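Local coordinates for protein myosin-2 (Saccharomyces cerevisiae, PDB 6IXO) that carries organelles and other cargo along actin cables as a class V myosin motor, its globular tail domain, the part present here, binding the cargo receptors, at residues 154-159 and 374-379; 96-101 and 160-165; 225-230 and 274-279. One frame throughout, in Å; residues are numbered along the deposited sequence.

Contact 1: residues 154-159 and 374-379; sequences LSYNIY and TGPFTD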
# COMPACT_ATOMS: atom_id res chain seq x y z
N LEU A 154 14.92 -2.66 1.88
CA LEU A 154 13.93 -3.71 1.56
C LEU A 154 12.48 -3.22 1.80
O LEU A 154 11.59 -3.40 0.95
CB LEU A 154 14.17 -4.97 2.39
CG LEU A 154 13.19 -6.15 2.16
CD1 LEU A 154 13.24 -6.63 0.68
CD2 LEU A 154 13.55 -7.34 3.09
N SER A 155 12.26 -2.62 2.95
CA SER A 155 10.93 -2.10 3.31
C SER A 155 10.46 -1.10 2.22
O SER A 155 9.32 -1.19 1.73
CB SER A 155 10.99 -1.42 4.68
OG SER A 155 9.71 -0.97 5.12
N TYR A 156 11.33 -0.17 1.86
CA TYR A 156 11.05 0.83 0.82
C TYR A 156 10.69 0.17 -0.50
O TYR A 156 9.67 0.53 -1.16
CB TYR A 156 12.27 1.73 0.63
CG TYR A 156 12.07 2.85 -0.38
CD1 TYR A 156 11.55 4.08 0.02
CD2 TYR A 156 12.43 2.68 -1.72
CE1 TYR A 156 11.38 5.12 -0.89
CE2 TYR A 156 12.25 3.74 -2.66
CZ TYR A 156 11.72 4.94 -2.22
OH TYR A 156 11.55 5.99 -3.09
N ASN A 157 11.53 -0.78 -0.90
CA ASN A 157 11.36 -1.51 -2.14
C ASN A 157 10.06 -2.26 -2.18
O ASN A 157 9.30 -2.11 -3.14
CB ASN A 157 12.55 -2.49 -2.38
CG ASN A 157 13.80 -1.76 -2.71
OD1 ASN A 157 13.76 -0.53 -2.89
ND2 ASN A 157 14.94 -2.48 -2.78
N ILE A 158 9.77 -3.05 -1.15
CA ILE A 158 8.56 -3.87 -1.27
C ILE A 158 7.31 -2.97 -1.09
O ILE A 158 6.26 -3.26 -1.66
CB ILE A 158 8.52 -5.08 -0.28
CG1 ILE A 158 8.54 -4.66 1.20
CG2 ILE A 158 9.61 -6.07 -0.63
CD1 ILE A 158 7.91 -5.75 2.08
N TYR A 159 7.44 -1.86 -0.38
CA TYR A 159 6.29 -0.94 -0.25
C TYR A 159 5.96 -0.38 -1.66
O TYR A 159 4.78 -0.34 -2.09
CB TYR A 159 6.61 0.20 0.70
CG TYR A 159 5.41 1.16 0.81
CD1 TYR A 159 4.35 0.85 1.63
CD2 TYR A 159 5.38 2.34 0.09
CE1 TYR A 159 3.22 1.71 1.75
CE2 TYR A 159 4.25 3.23 0.17
CZ TYR A 159 3.19 2.90 0.98
OH TYR A 159 2.12 3.75 1.14
N THR A 374 2.80 8.28 -9.74
CA THR A 374 3.18 6.89 -9.88
C THR A 374 4.42 6.56 -9.05
O THR A 374 4.92 5.45 -9.11
CB THR A 374 3.41 6.53 -11.36
OG1 THR A 374 4.42 7.40 -11.90
CG2 THR A 374 2.09 6.71 -12.13
N GLY A 375 4.93 7.55 -8.34
CA GLY A 375 5.99 7.29 -7.37
C GLY A 375 7.37 7.41 -8.00
O GLY A 375 7.50 7.91 -9.11
N PRO A 376 8.41 6.91 -7.32
CA PRO A 376 8.29 6.13 -6.08
C PRO A 376 7.82 6.93 -4.88
O PRO A 376 7.96 8.17 -4.86
CB PRO A 376 9.74 5.63 -5.84
CG PRO A 376 10.59 6.64 -6.42
CD PRO A 376 9.82 7.13 -7.69
N PHE A 377 7.26 6.22 -3.91
CA PHE A 377 6.66 6.85 -2.76
C PHE A 377 7.49 6.70 -1.50
O PHE A 377 8.13 5.66 -1.32
CB PHE A 377 5.30 6.24 -2.50
CG PHE A 377 4.39 6.34 -3.69
CD1 PHE A 377 3.72 7.51 -3.95
CD2 PHE A 377 4.23 5.26 -4.54
CE1 PHE A 377 2.86 7.61 -5.09
CE2 PHE A 377 3.35 5.35 -5.66
CZ PHE A 377 2.70 6.53 -5.90
N THR A 378 7.42 7.71 -0.63
CA THR A 378 7.99 7.62 0.70
C THR A 378 7.44 6.38 1.42
O THR A 378 6.25 6.13 1.41
CB THR A 378 7.69 8.90 1.51
OG1 THR A 378 8.24 10.02 0.82
CG2 THR A 378 8.36 8.83 2.95
N ASP A 379 8.31 5.62 2.10
CA ASP A 379 7.84 4.45 2.81
C ASP A 379 7.22 4.96 4.12
O ASP A 379 7.96 5.46 5.00
CB ASP A 379 9.04 3.48 3.09
CG ASP A 379 8.66 2.31 4.00
OD1 ASP A 379 7.46 2.11 4.35
OD2 ASP A 379 9.60 1.55 4.33
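In the all-helical globular tail domain of this class V myosin, the long loop that follows helix 336-350 runs back across the middle of helix 134-180, and here S155, Y156 and Y159 of the helix receive P376 to D379. The one hydrogen bond between the segments joins two buried side chains: S155 OG donates to D379 OD2 at 2.6 Å, meeting the carboxylate on its syn side and 15° out of its plane. D379 reaches the serine because its CG lies anti to the backbone N (chi1 172°), which brings the carboxylate to S155. Its other oxygen, OD1, accepts from the backbone N of F381, so each carboxylate oxygen has a donor and the rotation of the group is fixed from two directions. Charge buried in this way is probably stabilised by the two bonds. The Y156 ring passes D379 in the opposite direction, with CD1 4.0 Å from D379 CB. Farther along the same ring, CE1 comes to 3.3 Å from the carbonyl O of F377. The Y159 ring is turned only 17° from the D379 carboxylate, with CG 4.2 Å from OD1, and it meets F377 CB at its edge. A cis peptide bond precedes P376, and G375 places its CA over the centre of the F377 ring, 3.6 Å above the plane, so G375 packs back on the F377 ring within the loop. At the outer end of the contact, Y156 OH rests against the proline ring, 3.3 Å from P376 CB.

Contact 2: residues 96-101 and 160-165; sequences DLIPSG and NIWLKK
W162 and L97 both set their CG anti to the backbone N (chi1 -175° for W162), and these torsions send the indole across to helix 97-124 while the leucine branches turn back toward helix 134-180. The two short helical segments run nearly antiparallel, at 167°, with their axes 10.7 Å apart, a separation wide enough for the indole to lie between them. Its NE1 donates to L97 O at 2.9 Å with an N-H...O angle of 153°. The acceptor is close to the indole plane, but the donor stands well above the carbonyl plane. G101 N approaches L97 O from the opposite face in the ordinary helical bond, so this oxygen is gripped twice. G101 CA sits over one face of the five-membered ring, 3.7 Å from its centroid, as a CH-pi contact, a close approach that the lack of a side chain at G101 allows. L97 CD1 packs 3.7 Å from W162 CD1 and also 3.9 Å from K165 CB. K165 meets L97 through its aliphatic chain, while NZ is bonded to the carbonyls of T90 and L92. I98 O lies 3.8 Å from W162 CZ2, and M216 of helix 202-218 also touches the W162 side chain. The buried indole N-H is therefore satisfied by a main-chain carbonyl without breaking the helix, consistent with W162 helping to set the spacing of the two helices through polar and apolar contacts together.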
# COMPACT_ATOMS: atom_id res chain seq x y z
N ASP A 96 -4.59 -12.56 -4.27
CA ASP A 96 -3.72 -12.61 -3.10
C ASP A 96 -2.94 -11.33 -2.88
O ASP A 96 -2.28 -11.17 -1.84
CB ASP A 96 -2.73 -13.76 -3.25
CG ASP A 96 -3.37 -15.08 -3.00
OD1 ASP A 96 -4.35 -15.11 -2.24
OD2 ASP A 96 -2.89 -16.09 -3.57
N LEU A 97 -3.00 -10.42 -3.84
CA LEU A 97 -2.12 -9.25 -3.82
C LEU A 97 -2.19 -8.43 -2.54
O LEU A 97 -1.17 -8.07 -1.96
CB LEU A 97 -2.46 -8.35 -5.02
CG LEU A 97 -1.64 -7.06 -5.06
CD1 LEU A 97 -0.17 -7.31 -5.19
CD2 LEU A 97 -2.16 -6.25 -6.27
N ILE A 98 -3.40 -8.14 -2.07
CA ILE A 98 -3.51 -7.27 -0.90
C ILE A 98 -3.08 -8.03 0.39
O ILE A 98 -2.18 -7.56 1.08
CB ILE A 98 -4.96 -6.69 -0.74
CG1 ILE A 98 -5.23 -5.68 -1.88
CG2 ILE A 98 -5.13 -6.04 0.63
CD1 ILE A 98 -6.80 -5.42 -2.12
N PRO A 99 -3.70 -9.19 0.71
CA PRO A 99 -3.23 -9.82 1.96
C PRO A 99 -1.75 -10.21 1.91
O PRO A 99 -1.07 -10.00 2.92
CB PRO A 99 -4.13 -11.08 2.10
CG PRO A 99 -4.79 -11.26 0.77
CD PRO A 99 -4.84 -9.91 0.12
N SER A 100 -1.24 -10.73 0.78
CA SER A 100 0.17 -11.15 0.80
C SER A 100 1.07 -9.95 0.93
O SER A 100 2.10 -10.01 1.59
CB SER A 100 0.53 -11.96 -0.43
OG SER A 100 -0.20 -13.18 -0.42
N GLY A 101 0.70 -8.84 0.31
CA GLY A 101 1.55 -7.66 0.43
C GLY A 101 1.58 -7.11 1.84
O GLY A 101 2.61 -6.70 2.34
N ASN A 160 7.01 0.02 -2.39
CA ASN A 160 6.80 0.60 -3.73
C ASN A 160 6.40 -0.41 -4.77
O ASN A 160 5.61 -0.11 -5.67
CB ASN A 160 8.05 1.33 -4.14
CG ASN A 160 8.05 2.73 -3.64
OD1 ASN A 160 7.36 3.57 -4.20
ND2 ASN A 160 8.74 2.99 -2.53
N ILE A 161 6.96 -1.59 -4.69
CA ILE A 161 6.59 -2.66 -5.63
C ILE A 161 5.10 -2.98 -5.46
O ILE A 161 4.33 -3.09 -6.43
CB ILE A 161 7.43 -3.90 -5.39
CG1 ILE A 161 8.87 -3.68 -5.91
CG2 ILE A 161 6.81 -5.14 -6.07
CD1 ILE A 161 9.89 -4.77 -5.40
N TRP A 162 4.70 -3.11 -4.20
CA TRP A 162 3.32 -3.45 -3.88
C TRP A 162 2.35 -2.35 -4.27
O TRP A 162 1.31 -2.61 -4.86
CB TRP A 162 3.20 -3.71 -2.39
CG TRP A 162 1.83 -4.20 -1.93
CD1 TRP A 162 1.16 -5.34 -2.35
CD2 TRP A 162 1.00 -3.58 -0.96
NE1 TRP A 162 -0.02 -5.46 -1.66
CE2 TRP A 162 -0.14 -4.40 -0.79
CE3 TRP A 162 1.11 -2.41 -0.21
CZ2 TRP A 162 -1.16 -4.08 0.09
CZ3 TRP A 162 0.10 -2.10 0.70
CH2 TRP A 162 -1.02 -2.93 0.85
N LEU A 163 2.69 -1.12 -3.91
CA LEU A 163 1.79 -0.00 -4.13
C LEU A 163 1.56 0.17 -5.65
O LEU A 163 0.44 0.45 -6.09
CB LEU A 163 2.36 1.27 -3.50
CG LEU A 163 1.39 2.46 -3.36
CD1 LEU A 163 0.02 2.02 -2.80
CD2 LEU A 163 1.96 3.58 -2.47
N LYS A 164 2.61 -0.02 -6.44
CA LYS A 164 2.45 0.07 -7.90
C LYS A 164 1.51 -1.00 -8.43
O LYS A 164 0.67 -0.74 -9.29
CB LYS A 164 3.81 -0.02 -8.60
CG LYS A 164 3.66 -0.13 -10.14
CD LYS A 164 5.04 -0.10 -10.88
CE LYS A 164 5.85 1.18 -10.55
NZ LYS A 164 5.18 2.48 -11.03
N LYS A 165 1.64 -2.21 -7.91
CA LYS A 165 0.72 -3.28 -8.31
C LYS A 165 -0.72 -2.96 -7.93
O LYS A 165 -1.64 -3.24 -8.70
CB LYS A 165 1.14 -4.63 -7.69
CG LYS A 165 2.37 -5.28 -8.37
CD LYS A 165 2.94 -6.41 -7.41
CE LYS A 165 4.20 -7.04 -8.05
NZ LYS A 165 3.86 -7.79 -9.27

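Contact 3: residues 225-230 and 274-279; sequences VFHAVV and HGLTDG. With SO4 (sulfate ion), chain B.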
# COMPACT_ATOMS: atom_id res chain seq x y z
N VAL A 225 0.23 3.90 8.13
CA VAL A 225 0.55 3.23 6.89
C VAL A 225 -0.72 3.03 6.06
O VAL A 225 -0.74 3.21 4.83
CB VAL A 225 1.21 1.87 7.18
CG1 VAL A 225 1.31 1.07 5.89
CG2 VAL A 225 2.62 2.07 7.84
N PHE A 226 -1.78 2.65 6.75
CA PHE A 226 -3.09 2.56 6.11
C PHE A 226 -3.47 3.91 5.46
O PHE A 226 -3.92 3.98 4.29
CB PHE A 226 -4.15 2.14 7.13
CG PHE A 226 -5.59 2.27 6.58
CD1 PHE A 226 -6.05 1.36 5.66
CD2 PHE A 226 -6.41 3.25 7.03
CE1 PHE A 226 -7.38 1.45 5.12
CE2 PHE A 226 -7.75 3.37 6.52
CZ PHE A 226 -8.22 2.46 5.56
N HIS A 227 -3.31 4.99 6.23
CA HIS A 227 -3.61 6.33 5.71
C HIS A 227 -2.82 6.62 4.44
O HIS A 227 -3.36 7.14 3.47
CB HIS A 227 -3.33 7.42 6.76
CG HIS A 227 -3.75 8.79 6.30
ND1 HIS A 227 -2.90 9.66 5.66
CD2 HIS A 227 -4.96 9.41 6.35
CE1 HIS A 227 -3.56 10.76 5.33
NE2 HIS A 227 -4.80 10.63 5.74
N ALA A 228 -1.54 6.30 4.44
CA ALA A 228 -0.68 6.64 3.28
C ALA A 228 -1.11 5.85 2.06
O ALA A 228 -1.24 6.38 0.96
CB ALA A 228 0.85 6.34 3.63
N VAL A 229 -1.31 4.55 2.26
CA VAL A 229 -1.65 3.69 1.14
C VAL A 229 -2.97 4.13 0.50
O VAL A 229 -3.09 4.30 -0.71
CB VAL A 229 -1.77 2.23 1.59
CG1 VAL A 229 -2.44 1.38 0.48
CG2 VAL A 229 -0.37 1.70 1.99
N VAL A 230 -3.97 4.34 1.34
CA VAL A 230 -5.28 4.64 0.77
C VAL A 230 -5.35 6.04 0.17
O VAL A 230 -6.00 6.25 -0.89
CB VAL A 230 -6.38 4.45 1.85
CG1 VAL A 230 -7.75 4.97 1.31
CG2 VAL A 230 -6.46 2.96 2.17
N HIS A 274 -14.12 4.56 7.69
CA HIS A 274 -12.92 3.72 7.77
C HIS A 274 -11.69 4.51 8.12
O HIS A 274 -10.59 4.17 7.69
CB HIS A 274 -12.73 2.96 6.45
CG HIS A 274 -13.72 1.86 6.30
ND1 HIS A 274 -15.01 2.08 5.85
CD2 HIS A 274 -13.67 0.57 6.69
CE1 HIS A 274 -15.69 0.95 5.92
NE2 HIS A 274 -14.90 0.01 6.41
N GLY A 275 -11.88 5.56 8.89
CA GLY A 275 -10.74 6.22 9.51
C GLY A 275 -10.15 7.40 8.75
O GLY A 275 -9.25 8.07 9.25
N LEU A 276 -10.63 7.67 7.55
CA LEU A 276 -10.06 8.78 6.83
C LEU A 276 -10.90 10.03 7.03
O LEU A 276 -12.11 9.96 7.10
CB LEU A 276 -9.96 8.47 5.35
CG LEU A 276 -9.19 7.23 4.90
CD1 LEU A 276 -9.00 7.39 3.45
CD2 LEU A 276 -7.85 7.13 5.59
N THR A 277 -10.25 11.18 7.10
CA THR A 277 -10.99 12.43 7.17
C THR A 277 -10.68 13.27 5.94
O THR A 277 -11.27 14.32 5.72
CB THR A 277 -10.65 13.21 8.45
OG1 THR A 277 -9.23 13.17 8.66
CG2 THR A 277 -11.35 12.59 9.66
N ASP A 278 -9.77 12.77 5.12
CA ASP A 278 -9.32 13.51 3.93
C ASP A 278 -9.71 12.83 2.62
O ASP A 278 -9.24 13.22 1.53
CB ASP A 278 -7.81 13.70 3.99
CG ASP A 278 -7.10 12.53 4.64
OD1 ASP A 278 -6.12 12.77 5.38
OD2 ASP A 278 -7.51 11.37 4.41
N GLY A 279 -10.56 11.81 2.71
CA GLY A 279 -11.04 11.14 1.50
C GLY A 279 -11.73 12.11 0.55
O GLY A 279 -11.54 12.06 -0.66
S SO4 B . -16.89 -2.91 6.93
O1 SO4 B . -17.70 -1.98 6.14
O2 SO4 B . -16.81 -4.20 6.25
O3 SO4 B . -17.49 -3.07 8.25
O4 SO4 B . -15.54 -2.37 7.08
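L276 reaches three residues on one side of helix 223-247. Its CD1 presses on V230 CG1 at 3.5 Å, a close approach for two methyl groups, while CD2 lies 3.9 Å from F226 CE2 and 3.8 Å from H227 CD2. Keeping CG beside the backbone N (chi1 -56°) lets both leucine branches face the helix. Next to this apolar patch, F226 presents its ring edge to the carbonyl O of H274, with CE2 at 3.2 Å. The polar part of the contact is a histidine-carboxylate bond: H227 NE2 donates to D278 OD1 at 2.5 Å, with an N-H...O angle of 156°. The oxygen lies in the imidazole plane and uses its syn lone pair, although ring and carboxylate are turned 55° from each other. D278 is poorly ordered and H227 has a second conformer, so the exact length of this bond is doubtful. Farther out, H274 NE2 donates to O4 of a sulfate ion, probably from the crystallisation liquor, at 2.6 Å and nearly straight. Its other nitrogen, ND1, donates to W270 O, and the ring stacks on that of W270, which together fix its rotation. G275 has backbone angles that call for glycine and turns the chain between H274 and L276. Within the DIL region, the loop leaving helix 254-273 is thus laid against helix 223-247, and Y213 of helix 202-218 meets both F226 and H274 edge-to-face, so helix 202-218 packs on both the helix and the loop.

In the fold
Contact 2 is the most deeply buried of the three and joins two helices, whereas contacts 1 and 3 each lay a loop on a helix and are only partly buried. Helix 134-180 serves both contacts 1 and 2, which meet where N160 OD1 probably accepts from F377 N at 2.7 Å. Contact 3 lies about 17 Å, centre to centre, from each of the others, yet V229 on its helix packs against Y159 and W162. Chemistry follows place: contact 2 spends a main-chain carbonyl on an indole, while the loop contacts use aspartates, bonded to serine within the buried part of contact 1 and to histidine at the less ordered margin of contact 3.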